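Local coordinates for protein phosphoribosylglycinamide synthetase (Anaerococcus prevotii, PDB 4DIM) that probably binds ATP and a metal ion and acts as a ligase of the ATP-grasp type, at residues V97-E101 / E102-M106; N134-K137 / N138-N142; T244-K247 / K248-A252. All blocks are in the same frame, centred on the assembly; numbering follows the deposited sequence.

Contact 1: residues V97-E101 / E102-M106; sequences VGLNE and EAAIM
Asn100 caps the N-terminus of helix 101-108, its side chain reaching forward to the backbone of Ala103. From CB, a first torsion of 65° places CG between the backbone N and the carbonyl carbon and swings the amide toward the first turn. Asn100 CG lies 3.9 Å from Glu102 CG. Beyond it, Asn100 OD1 accepts from Ala103 N at 3.0 Å, the donor standing nearly in line with the amide C=O, although the hydrogen bond is bent, with 139° at the hydrogen. Asparagine suits this N-cap because its short side chain offers an acceptor just where the first amides of a helix lack carbonyl partners. Asn100 O takes weak bonds from Ala103 N and Ala104 N. A leucine here would probably leave Ala103 N without its side-chain acceptor, relying on the weak backbone bond. Ile105 N donates to Glu101 O at 3.0 Å. Glu101, its chain extended, carries its carboxylate to Arg89, a salt bridge to helix 84-94, while its own N-H bonds to Asp92. Glu102, more exposed, runs obliquely past the capping amide. Leucine and a small alanine suit the buried flank under helix 84-94, where Leu99 CD1 meets Ala104 CB at 3.8 Å.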
loop_
_atom_site.group_PDB
_atom_site.type_symbol
_atom_site.label_atom_id
_atom_site.label_comp_id
_atom_site.label_asym_id
_atom_site.label_seq_id
_atom_site.Cartn_x
_atom_site.Cartn_y
_atom_site.Cartn_z
ATOM N N VAL A 97 -15.247 9.427 11.589
ATOM C CA VAL A 97 -14.619 8.125 11.822
ATOM C C VAL A 97 -13.354 7.984 10.941
ATOM O O VAL A 97 -13.347 8.433 9.783
ATOM C CB VAL A 97 -15.617 6.970 11.596
ATOM C CG1 VAL A 97 -14.914 5.622 11.556
ATOM C CG2 VAL A 97 -16.685 6.982 12.700
ATOM N N GLY A 98 -12.298 7.415 11.544
ATOM C CA GLY A 98 -11.013 7.201 10.900
ATOM C C GLY A 98 -9.821 7.071 11.831
ATOM O O GLY A 98 -9.976 7.068 13.051
ATOM N N LEU A 99 -8.605 6.941 11.253
ATOM C CA LEU A 99 -7.358 6.911 12.033
ATOM C C LEU A 99 -7.097 8.288 12.669
ATOM O O LEU A 99 -7.614 9.292 12.175
ATOM C CB LEU A 99 -6.156 6.483 11.187
ATOM C CG LEU A 99 -5.473 7.530 10.262
ATOM C CD1 LEU A 99 -4.236 6.951 9.625
ATOM C CD2 LEU A 99 -6.400 8.017 9.175
ATOM N N ASN A 100 -6.315 8.336 13.767
ATOM C CA ASN A 100 -6.013 9.589 14.459
ATOM C C ASN A 100 -4.631 10.083 13.992
ATOM O O ASN A 100 -3.862 9.300 13.454
ATOM C CB ASN A 100 -6.147 9.456 16.018
ATOM C CG ASN A 100 -5.186 8.521 16.710
ATOM O OD1 ASN A 100 -3.981 8.610 16.535
ATOM N ND2 ASN A 100 -5.669 7.660 17.594
ATOM N N GLU A 101 -4.341 11.386 14.135
ATOM C CA GLU A 101 -3.094 11.946 13.617
ATOM C C GLU A 101 -1.831 11.427 14.316
ATOM O O GLU A 101 -0.821 11.250 13.638
ATOM C CB GLU A 101 -3.114 13.469 13.658
ATOM C CG GLU A 101 -2.097 14.086 12.713
ATOM C CD GLU A 101 -2.147 15.593 12.637
ATOM O OE1 GLU A 101 -1.401 16.155 11.803
ATOM O OE2 GLU A 101 -2.931 16.217 13.394
ATOM N N GLU A 102 -1.869 11.168 15.621
ATOM C CA GLU A 102 -0.674 10.660 16.297
ATOM C C GLU A 102 -0.269 9.271 15.761
ATOM O O GLU A 102 0.922 8.988 15.706
ATOM C CB GLU A 102 -0.810 10.660 17.839
ATOM C CG GLU A 102 -1.992 9.923 18.433
ATOM C CD GLU A 102 -2.099 9.984 19.944
ATOM O OE1 GLU A 102 -3.195 9.666 20.458
ATOM O OE2 GLU A 102 -1.111 10.367 20.614
ATOM N N ALA A 103 -1.231 8.463 15.274
ATOM C CA ALA A 103 -0.958 7.125 14.712
ATOM C C ALA A 103 -0.365 7.204 13.313
ATOM O O ALA A 103 0.492 6.391 12.949
ATOM C CB ALA A 103 -2.238 6.307 14.661
ATOM N N ALA A 104 -0.887 8.155 12.514
ATOM C CA ALA A 104 -0.471 8.435 11.144
ATOM C C ALA A 104 0.986 8.966 11.105
ATOM O O ALA A 104 1.753 8.602 10.201
ATOM C CB ALA A 104 -1.433 9.430 10.521
ATOM N N ILE A 105 1.346 9.826 12.081
ATOM C CA ILE A 105 2.703 10.372 12.254
ATOM C C ILE A 105 3.676 9.249 12.625
ATOM O O ILE A 105 4.840 9.259 12.227
ATOM C CB ILE A 105 2.694 11.456 13.380
ATOM C CG1 ILE A 105 1.916 12.740 12.968
ATOM C CG2 ILE A 105 4.105 11.784 13.863
ATOM C CD1 ILE A 105 2.738 13.920 12.357
HETATM N N MSE A 106 3.216 8.342 13.480
HETATM C CA MSE A 106 4.050 7.286 13.995
HETATM C C MSE A 106 4.401 6.313 12.916
HETATM O O MSE A 106 5.528 5.852 12.877
HETATM C CB MSE A 106 3.354 6.592 15.146
HETATM C CG MSE A 106 4.320 5.917 16.097
HETATM SE SE MSE A 106 3.512 5.616 17.810
HETATM C CE MSE A 106 5.156 6.200 18.987
#

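Contact 2: residues N134-K137 / N138-N142; sequences NELK and NALEN
Peptide carbonyls are the flat groups through which Leu136 and Leu140, and likewise Glu135 and Ala139, meet along helix 133-141. At the Glu135 carbonyl, Ala139 N donates at 2.8 Å from a position tilted 31° out of the carbonyl plane, and Ala139 CB rests 3.2 Å from the same Glu135 O. The Leu136 carbonyl takes Leu140 N closer to its plane, 16° away, at 2.8 Å. Leucine carbon covers this oxygen as well: Leu140 CG is 3.2 Å and CD2 3.4 Å from Leu136 O. The Leu140 side chain reaches that place because CG stands beside the backbone N and opposite the carbonyl carbon (chi1 -66°), leaning back toward the preceding turn. Its branch CD2 then comes within 4.4 Å of Leu136 CD1, a loose apolar touch. On the more open side Asn138 N bonds to Asn134 O at 3.2 Å, and Asn138 CB lies near the carbonyl oxygens of Asn134 and Glu135. Polar asparagines suit that exposed side. The two leucines and Ala139, by contrast, pack on Val187 of strand 186-189, and Leu136 also on Phe173, so that the helix lies against the small antiparallel sheet within the ATP-grasp family region; alanine allows close approach here. Lys137 NZ makes a long, weak ion pair with Glu133. With a weak Glu141 N to Lys137 O bond as the last across the two halves, the chemistry suggests that backbone bonds hold the helix, while its apolar side seats it on Val187 and charge pairing contributes little.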
loop_
_atom_site.group_PDB
_atom_site.type_symbol
_atom_site.label_atom_id
_atom_site.label_comp_id
_atom_site.label_asym_id
_atom_site.label_seq_id
_atom_site.Cartn_x
_atom_site.Cartn_y
_atom_site.Cartn_z
ATOM N N ASN A 134 32.203 4.506 19.823
ATOM C CA ASN A 134 31.883 3.813 21.072
ATOM C C ASN A 134 30.400 3.475 21.132
ATOM O O ASN A 134 30.048 2.376 21.552
ATOM C CB ASN A 134 32.280 4.671 22.280
ATOM C CG ASN A 134 33.765 4.956 22.335
ATOM O OD1 ASN A 134 34.259 6.003 21.862
ATOM N ND2 ASN A 134 34.503 4.024 22.912
ATOM N N GLU A 135 29.528 4.416 20.715
ATOM C CA GLU A 135 28.078 4.177 20.670
ATOM C C GLU A 135 27.724 3.080 19.596
ATOM O O GLU A 135 26.721 2.390 19.763
ATOM C CB GLU A 135 27.289 5.482 20.401
ATOM C CG GLU A 135 26.970 6.359 21.606
ATOM C CD GLU A 135 26.273 7.663 21.234
ATOM O OE1 GLU A 135 25.282 7.617 20.460
ATOM O OE2 GLU A 135 26.732 8.733 21.701
ATOM N N LEU A 136 28.568 2.913 18.528
ATOM C CA LEU A 136 28.378 1.920 17.459
ATOM C C LEU A 136 28.443 0.514 18.036
ATOM O O LEU A 136 27.515 -0.273 17.857
ATOM C CB LEU A 136 29.447 2.079 16.338
ATOM C CG LEU A 136 29.234 1.255 15.029
ATOM C CD1 LEU A 136 27.858 1.505 14.421
ATOM C CD2 LEU A 136 30.310 1.553 13.966
ATOM N N LYS A 137 29.520 0.217 18.769
ATOM C CA LYS A 137 29.742 -1.087 19.406
ATOM C C LYS A 137 28.705 -1.326 20.535
ATOM O O LYS A 137 28.239 -2.459 20.706
ATOM C CB LYS A 137 31.174 -1.169 19.936
ATOM C CG LYS A 137 32.239 -1.111 18.831
ATOM C CD LYS A 137 33.528 -0.393 19.269
ATOM C CE LYS A 137 34.461 -0.129 18.105
ATOM N NZ LYS A 137 35.636 0.704 18.495
ATOM N N ASN A 138 28.318 -0.256 21.281
ATOM C CA ASN A 138 27.268 -0.351 22.317
ATOM C C ASN A 138 25.966 -0.786 21.652
ATOM O O ASN A 138 25.291 -1.703 22.135
ATOM C CB ASN A 138 27.078 0.998 23.031
ATOM C CG ASN A 138 25.863 1.078 23.935
ATOM O OD1 ASN A 138 25.458 0.095 24.578
ATOM N ND2 ASN A 138 25.270 2.266 24.031
ATOM N N ALA A 139 25.638 -0.123 20.519
ATOM C CA ALA A 139 24.464 -0.434 19.709
ATOM C C ALA A 139 24.535 -1.862 19.136
ATOM O O ALA A 139 23.496 -2.511 19.107
ATOM C CB ALA A 139 24.315 0.577 18.569
ATOM N N LEU A 140 25.750 -2.346 18.695
ATOM C CA LEU A 140 25.986 -3.700 18.126
ATOM C C LEU A 140 25.726 -4.890 19.112
ATOM O O LEU A 140 25.550 -6.025 18.637
ATOM C CB LEU A 140 27.437 -3.863 17.604
ATOM C CG LEU A 140 27.922 -3.042 16.410
ATOM C CD1 LEU A 140 28.991 -3.784 15.648
ATOM C CD2 LEU A 140 26.797 -2.629 15.495
ATOM N N GLU A 141 25.743 -4.647 20.443
ATOM C CA GLU A 141 25.487 -5.707 21.412
ATOM C C GLU A 141 23.990 -6.057 21.435
ATOM O O GLU A 141 23.650 -7.221 21.706
ATOM C CB GLU A 141 26.022 -5.345 22.820
ATOM C CG GLU A 141 25.025 -4.778 23.823
ATOM C CD GLU A 141 25.689 -4.433 25.145
ATOM O OE1 GLU A 141 25.519 -5.210 26.115
ATOM O OE2 GLU A 141 26.429 -3.422 25.194
ATOM N N ASN A 142 23.107 -5.074 21.126
ATOM C CA ASN A 142 21.643 -5.266 21.050
ATOM C C ASN A 142 21.151 -5.369 19.580
ATOM O O ASN A 142 19.961 -5.163 19.315
ATOM C CB ASN A 142 20.926 -4.106 21.763
ATOM C CG ASN A 142 21.409 -3.876 23.182
ATOM O OD1 ASN A 142 22.082 -2.876 23.486
ATOM N ND2 ASN A 142 21.084 -4.803 24.081
#

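Contact 3: residues T244-K247 / K248-A252; sequences TEVK and KAIKA
Lys248 and Glu245 run side by side from one face of their helix, and bends in both chains bring the charged ends together. In Glu245 the turn comes early, at chi2 (-43°), which turns the carboxylate toward the Lys248 side. Lys248 starts with CG beside its backbone N, passes CG 3.3 Å from Thr244 O, and kinks at chi3 (69°) to bring NZ to the carboxylate. Lys248 NZ sits 3.5 Å from Glu245 OE2 and equally far from OE1, so the salt bridge is shared by both oxygens but each bond is weak. Stronger partners lie outside: Glu245 OE1 accepts from Asn123 N, and Lys248 NZ donates to Asn121 O. These ties would probably help to fix how both groups are turned. A flexible lysine suits the spot because its methylenes also lie alongside Thr244, whose CG2 is 3.9 Å from Lys248 CD; the threonine hydroxyl is bonded to Glu240 O. Glu245 and Lys248 are an i to i+3 pair on helix 236-253, which in this ATP-grasp region packs between strands of the large antiparallel sheet and helix 110-120. On the sheet side, branched residues fill the buried surface: Val246 has CG1 anti to its backbone N (chi1 167°), and that methyl meets Ile250 CD1 at 3.5 Å as the two side chains cross, beside Val207 and Val210. Ala249, whose lone methyl meets Ile273, Leu276 and Phe117, has its N donating to Glu245 O at 2.9 Å. Ile250 N donates to Val246 O, also at 2.9 Å.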
loop_
_atom_site.group_PDB
_atom_site.type_symbol
_atom_site.label_atom_id
_atom_site.label_comp_id
_atom_site.label_asym_id
_atom_site.label_seq_id
_atom_site.Cartn_x
_atom_site.Cartn_y
_atom_site.Cartn_z
ATOM N N THR A 244 -0.207 -12.511 13.908
ATOM C CA THR A 244 0.235 -12.131 15.223
ATOM C C THR A 244 0.946 -10.786 15.209
ATOM O O THR A 244 0.614 -9.941 16.046
ATOM C CB THR A 244 1.135 -13.210 15.816
ATOM O OG1 THR A 244 0.323 -14.357 16.114
ATOM C CG2 THR A 244 1.852 -12.734 17.089
ATOM N N GLU A 245 1.959 -10.598 14.332
ATOM C CA GLU A 245 2.726 -9.346 14.334
ATOM C C GLU A 245 1.886 -8.181 13.857
ATOM O O GLU A 245 2.029 -7.092 14.403
ATOM C CB GLU A 245 4.000 -9.437 13.481
ATOM C CG GLU A 245 5.077 -10.383 13.965
ATOM C CD GLU A 245 5.387 -10.377 15.451
ATOM O OE1 GLU A 245 6.014 -9.398 15.907
ATOM O OE2 GLU A 245 5.047 -11.360 16.152
ATOM N N VAL A 246 1.030 -8.379 12.837
ATOM C CA VAL A 246 0.210 -7.276 12.359
ATOM C C VAL A 246 -0.751 -6.816 13.472
ATOM O O VAL A 246 -0.846 -5.627 13.722
ATOM C CB VAL A 246 -0.534 -7.658 11.062
ATOM C CG1 VAL A 246 -1.638 -6.655 10.729
ATOM C CG2 VAL A 246 0.453 -7.803 9.898
ATOM N N LYS A 247 -1.438 -7.748 14.157
ATOM C CA LYS A 247 -2.342 -7.381 15.274
ATOM C C LYS A 247 -1.587 -6.628 16.390
ATOM O O LYS A 247 -2.116 -5.651 16.939
ATOM C CB LYS A 247 -3.034 -8.614 15.855
ATOM C CG LYS A 247 -4.195 -9.122 14.996
ATOM C CD LYS A 247 -4.912 -10.343 15.663
ATOM C CE LYS A 247 -6.003 -10.973 14.810
ATOM N NZ LYS A 247 -5.456 -11.906 13.765
ATOM N N LYS A 248 -0.349 -7.068 16.699
ATOM C CA LYS A 248 0.484 -6.404 17.684
ATOM C C LYS A 248 0.853 -4.989 17.252
ATOM O O LYS A 248 0.837 -4.069 18.075
ATOM C CB LYS A 248 1.773 -7.194 17.926
ATOM C CG LYS A 248 1.625 -8.371 18.817
ATOM C CD LYS A 248 2.778 -9.333 18.704
ATOM C CE LYS A 248 4.041 -8.782 19.258
ATOM N NZ LYS A 248 5.126 -9.782 19.222
ATOM N N ALA A 249 1.235 -4.825 15.977
ATOM C CA ALA A 249 1.655 -3.538 15.385
ATOM C C ALA A 249 0.529 -2.554 15.331
ATOM O O ALA A 249 0.712 -1.370 15.589
ATOM C CB ALA A 249 2.147 -3.771 13.996
ATOM N N ILE A 250 -0.635 -3.031 14.945
ATOM C CA ILE A 250 -1.824 -2.198 14.883
ATOM C C ILE A 250 -2.045 -1.560 16.219
ATOM O O ILE A 250 -2.273 -0.354 16.288
ATOM C CB ILE A 250 -3.047 -3.036 14.421
ATOM C CG1 ILE A 250 -2.972 -3.234 12.872
ATOM C CG2 ILE A 250 -4.354 -2.373 14.825
ATOM C CD1 ILE A 250 -3.764 -4.358 12.368
ATOM N N LYS A 251 -1.941 -2.346 17.272
ATOM C CA LYS A 251 -2.149 -1.843 18.624
ATOM C C LYS A 251 -0.927 -1.036 19.109
ATOM O O LYS A 251 -1.141 0.067 19.608
ATOM C CB LYS A 251 -2.504 -2.960 19.600
ATOM C CG LYS A 251 -3.304 -2.429 20.814
ATOM C CD LYS A 251 -4.426 -3.381 21.325
ATOM C CE LYS A 251 -5.614 -2.646 21.935
ATOM N NZ LYS A 251 -5.351 -2.144 23.326
ATOM N N ALA A 252 0.333 -1.488 18.850
ATOM C CA ALA A 252 1.570 -0.721 19.205
ATOM C C ALA A 252 1.538 0.737 18.697
ATOM O O ALA A 252 2.016 1.651 19.372
ATOM C CB ALA A 252 2.822 -1.405 18.645
#

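Overall arrangement
All three contacts are local, each partly buried. Contacts 1 and 3 lie near each other, their centres about 15 Å apart and nearest atoms about 5 Å apart; without touching, both abut helix 110-120. Contact 2 is peripheral, its centre about 34 Å from that of the chain, against 16 and 17 Å for the others. Contacts 2 and 3 each set an apolar helix face on an antiparallel sheet, a small one and the large one respectively, but contact 3 buries more of its residues and adds a charged pair tied to a neighbouring loop. Contact 1 instead begins a helix, so side-chain capping supplements its backbone bonds.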